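Local coordinates for protein CDP-glucose-4,6-dehydratase (Yersinia pseudotuberculosis, PDB 1RKX) that catalyses the NAD-dependent 4,6-dehydration of CDP-D-glucose, probably to the 4-keto-6-deoxy sugar nucleotide, as a short-chain dehydrogenase/reductase, at residues C[109-114]-C[165-170]. Numbering follows the deposited sequence.
Sequences MGTVYL and ELVTSS
Val112 meets Val167 through one methyl, CG2, which lies 3.6 Å from Val167 CG1 and a little farther from Val167 CG2, so that it rests against both prongs of the facing valine. The two side chains cross at about a right angle. The CB of Val167 is directed toward 109-114, and CG1 is anti to the backbone N (chi1 166°), which brings that methyl within 4.2 Å of Thr111 CG2 as well. On the other flank Thr111 CG2 reaches Thr168 OG1 at 4.0 Å, a methyl against a hydroxyl oxygen and no hydrogen bond. The two segments run nearly parallel, at 21°, and bury a modest area. Their axes come within 9.6 Å at closest approach. They belong to helices 100-121 and 156-175, which pack side by side on the Rossmann-type parallel sheet of this extended short-chain dehydrogenase fold, at a subunit interface. Both threonine hydroxyls are buried and turned to other partners: Thr111 OG1 hydrogen-bonds to Asn107 O in its own helix and, weakly, to His86 NE2, while Thr168 OG1 hydrogen-bonds to Ala164 O and to Asn129 ND2 at the strand 126-130 beneath. Val108 and Leu115 of helix 100-121 extend the apolar seam around Val167. Farther out, Met109 packs on Met109 of the second subunit, and Ser170 OG hydrogen-bonds to Tyr154 O of that subunit.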
ATOM      1  N   MET C 109      -6.716  23.688  15.353  1.00 13.92           N
ATOM      2  CA  MET C 109      -6.380  24.214  16.673  1.00 16.11           C
ATOM      3  C   MET C 109      -7.491  23.975  17.697  1.00 16.51           C
ATOM      4  O   MET C 109      -7.207  23.752  18.878  1.00 15.53           O
ATOM      5  CB  MET C 109      -6.025  25.702  16.603  1.00 14.35           C
ATOM      6  CG  MET C 109      -4.730  25.988  15.825  1.00 13.72           C
ATOM      7  SD  MET C 109      -3.298  24.956  16.304  1.00 16.53           S
ATOM      8  CE  MET C 109      -3.075  25.435  18.009  1.00 18.35           C
ATOM      9  N   GLY C 110      -8.741  24.009  17.243  1.00 15.68           N
ATOM     10  CA  GLY C 110      -9.860  23.762  18.141  1.00 16.33           C
ATOM     11  C   GLY C 110      -9.710  22.386  18.762  1.00 17.19           C
ATOM     12  O   GLY C 110      -9.914  22.203  19.964  1.00 16.61           O
ATOM     13  N   THR C 111      -9.344  21.412  17.936  1.00 15.68           N
ATOM     14  CA  THR C 111      -9.143  20.045  18.399  1.00 15.89           C
ATOM     15  C   THR C 111      -7.932  20.003  19.335  1.00 15.79           C
ATOM     16  O   THR C 111      -7.959  19.336  20.370  1.00 14.15           O
ATOM     17  CB  THR C 111      -8.937  19.090  17.201  1.00 14.66           C
ATOM     18  OG1 THR C 111     -10.116  19.104  16.384  1.00 17.45           O
ATOM     19  CG2 THR C 111      -8.672  17.671  17.678  1.00 17.35           C
ATOM     20  N   VAL C 112      -6.870  20.722  18.975  1.00 14.93           N
ATOM     21  CA  VAL C 112      -5.682  20.774  19.823  1.00 13.03           C
ATOM     22  C   VAL C 112      -6.035  21.340  21.204  1.00 16.59           C
ATOM     23  O   VAL C 112      -5.653  20.768  22.231  1.00 14.86           O
ATOM     24  CB  VAL C 112      -4.569  21.649  19.187  1.00 14.59           C
ATOM     25  CG1 VAL C 112      -3.465  21.921  20.210  1.00 15.31           C
ATOM     26  CG2 VAL C 112      -3.988  20.934  17.964  1.00 12.13           C
ATOM     27  N   TYR C 113      -6.769  22.451  21.229  1.00 13.71           N
ATOM     28  CA  TYR C 113      -7.168  23.076  22.496  1.00 17.10           C
ATOM     29  C   TYR C 113      -8.042  22.150  23.351  1.00 18.27           C
ATOM     30  O   TYR C 113      -7.919  22.121  24.578  1.00 18.19           O
ATOM     31  CB  TYR C 113      -7.919  24.383  22.230  1.00 16.77           C
ATOM     32  CG  TYR C 113      -7.088  25.466  21.559  1.00 18.73           C
ATOM     33  CD1 TYR C 113      -7.696  26.429  20.757  1.00 19.74           C
ATOM     34  CD2 TYR C 113      -5.697  25.521  21.716  1.00 19.91           C
ATOM     35  CE1 TYR C 113      -6.952  27.418  20.122  1.00 19.66           C
ATOM     36  CE2 TYR C 113      -4.939  26.516  21.084  1.00 18.49           C
ATOM     37  CZ  TYR C 113      -5.579  27.454  20.289  1.00 20.35           C
ATOM     38  OH  TYR C 113      -4.859  28.433  19.646  1.00 19.43           O
ATOM     39  N   LEU C 114      -8.930  21.403  22.705  1.00 17.68           N
ATOM     40  CA  LEU C 114      -9.804  20.480  23.426  1.00 17.89           C
ATOM     41  C   LEU C 114      -8.987  19.373  24.088  1.00 17.20           C
ATOM     42  O   LEU C 114      -9.158  19.085  25.281  1.00 16.31           O
ATOM     43  CB  LEU C 114     -10.823  19.849  22.472  1.00 18.35           C
ATOM     44  CG  LEU C 114     -11.725  18.830  23.180  1.00 20.59           C
ATOM     45  CD1 LEU C 114     -13.100  19.437  23.385  1.00 21.81           C
ATOM     46  CD2 LEU C 114     -11.811  17.551  22.369  1.00 21.39           C
ATOM     47  N   GLU C 165      -7.255  14.384  12.498  1.00 10.79           N
ATOM     48  CA  GLU C 165      -6.976  12.969  12.740  1.00 15.17           C
ATOM     49  C   GLU C 165      -5.522  12.831  13.187  1.00 14.41           C
ATOM     50  O   GLU C 165      -5.232  12.148  14.166  1.00 15.33           O
ATOM     51  CB  GLU C 165      -7.212  12.142  11.466  1.00 12.72           C
ATOM     52  CG  GLU C 165      -8.675  11.799  11.175  1.00 13.78           C
ATOM     53  CD  GLU C 165      -9.247  10.739  12.118  1.00 13.89           C
ATOM     54  OE1 GLU C 165      -8.467  10.063  12.815  1.00 15.44           O
ATOM     55  OE2 GLU C 165     -10.482  10.574  12.142  1.00 14.75           O
ATOM     56  N   LEU C 166      -4.604  13.477  12.469  1.00 13.82           N
ATOM     57  CA  LEU C 166      -3.196  13.421  12.842  1.00 12.61           C
ATOM     58  C   LEU C 166      -2.997  13.953  14.264  1.00 14.43           C
ATOM     59  O   LEU C 166      -2.319  13.320  15.075  1.00 12.18           O
ATOM     60  CB  LEU C 166      -2.341  14.233  11.856  1.00 12.65           C
ATOM     61  CG  LEU C 166      -1.656  13.428  10.746  1.00 13.63           C
ATOM     62  CD1 LEU C 166      -2.698  12.785   9.832  1.00 14.06           C
ATOM     63  CD2 LEU C 166      -0.730  14.344   9.947  1.00 16.28           C
ATOM     64  N   VAL C 167      -3.588  15.107  14.559  1.00 12.04           N
ATOM     65  CA  VAL C 167      -3.474  15.717  15.887  1.00 14.97           C
ATOM     66  C   VAL C 167      -3.920  14.746  16.981  1.00 14.82           C
ATOM     67  O   VAL C 167      -3.230  14.577  17.988  1.00 15.06           O
ATOM     68  CB  VAL C 167      -4.339  17.003  15.997  1.00 14.35           C
ATOM     69  CG1 VAL C 167      -4.481  17.432  17.469  1.00 14.40           C
ATOM     70  CG2 VAL C 167      -3.701  18.129  15.184  1.00 15.17           C
ATOM     71  N   THR C 168      -5.074  14.121  16.783  1.00 13.93           N
ATOM     72  CA  THR C 168      -5.599  13.189  17.773  1.00 17.20           C
ATOM     73  C   THR C 168      -4.653  12.012  17.947  1.00 16.21           C
ATOM     74  O   THR C 168      -4.409  11.568  19.065  1.00 15.48           O
ATOM     75  CB  THR C 168      -6.995  12.671  17.384  1.00 16.79           C
ATOM     76  OG1 THR C 168      -7.869  13.780  17.146  1.00 16.43           O
ATOM     77  CG2 THR C 168      -7.579  11.821  18.521  1.00 15.70           C
ATOM     78  N   SER C 169      -4.110  11.515  16.838  1.00 15.73           N
ATOM     79  CA  SER C 169      -3.173  10.395  16.891  1.00 20.16           C
ATOM     80  C   SER C 169      -1.926  10.741  17.714  1.00 20.35           C
ATOM     81  O   SER C 169      -1.469   9.941  18.542  1.00 16.44           O
ATOM     82  CB  SER C 169      -2.758  10.000  15.473  1.00 20.83           C
ATOM     83  OG  SER C 169      -1.800   8.967  15.499  1.00 28.02           O
ATOM     84  N   SER C 170      -1.370  11.930  17.487  1.00 16.02           N
ATOM     85  CA  SER C 170      -0.177  12.337  18.221  1.00 17.64           C
ATOM     86  C   SER C 170      -0.467  12.581  19.699  1.00 17.51           C
ATOM     87  O   SER C 170       0.319  12.175  20.554  1.00 18.01           O
ATOM     88  CB  SER C 170       0.442  13.599  17.622  1.00 17.14           C
ATOM     89  OG  SER C 170       1.578  14.004  18.385  1.00 16.84           O
TER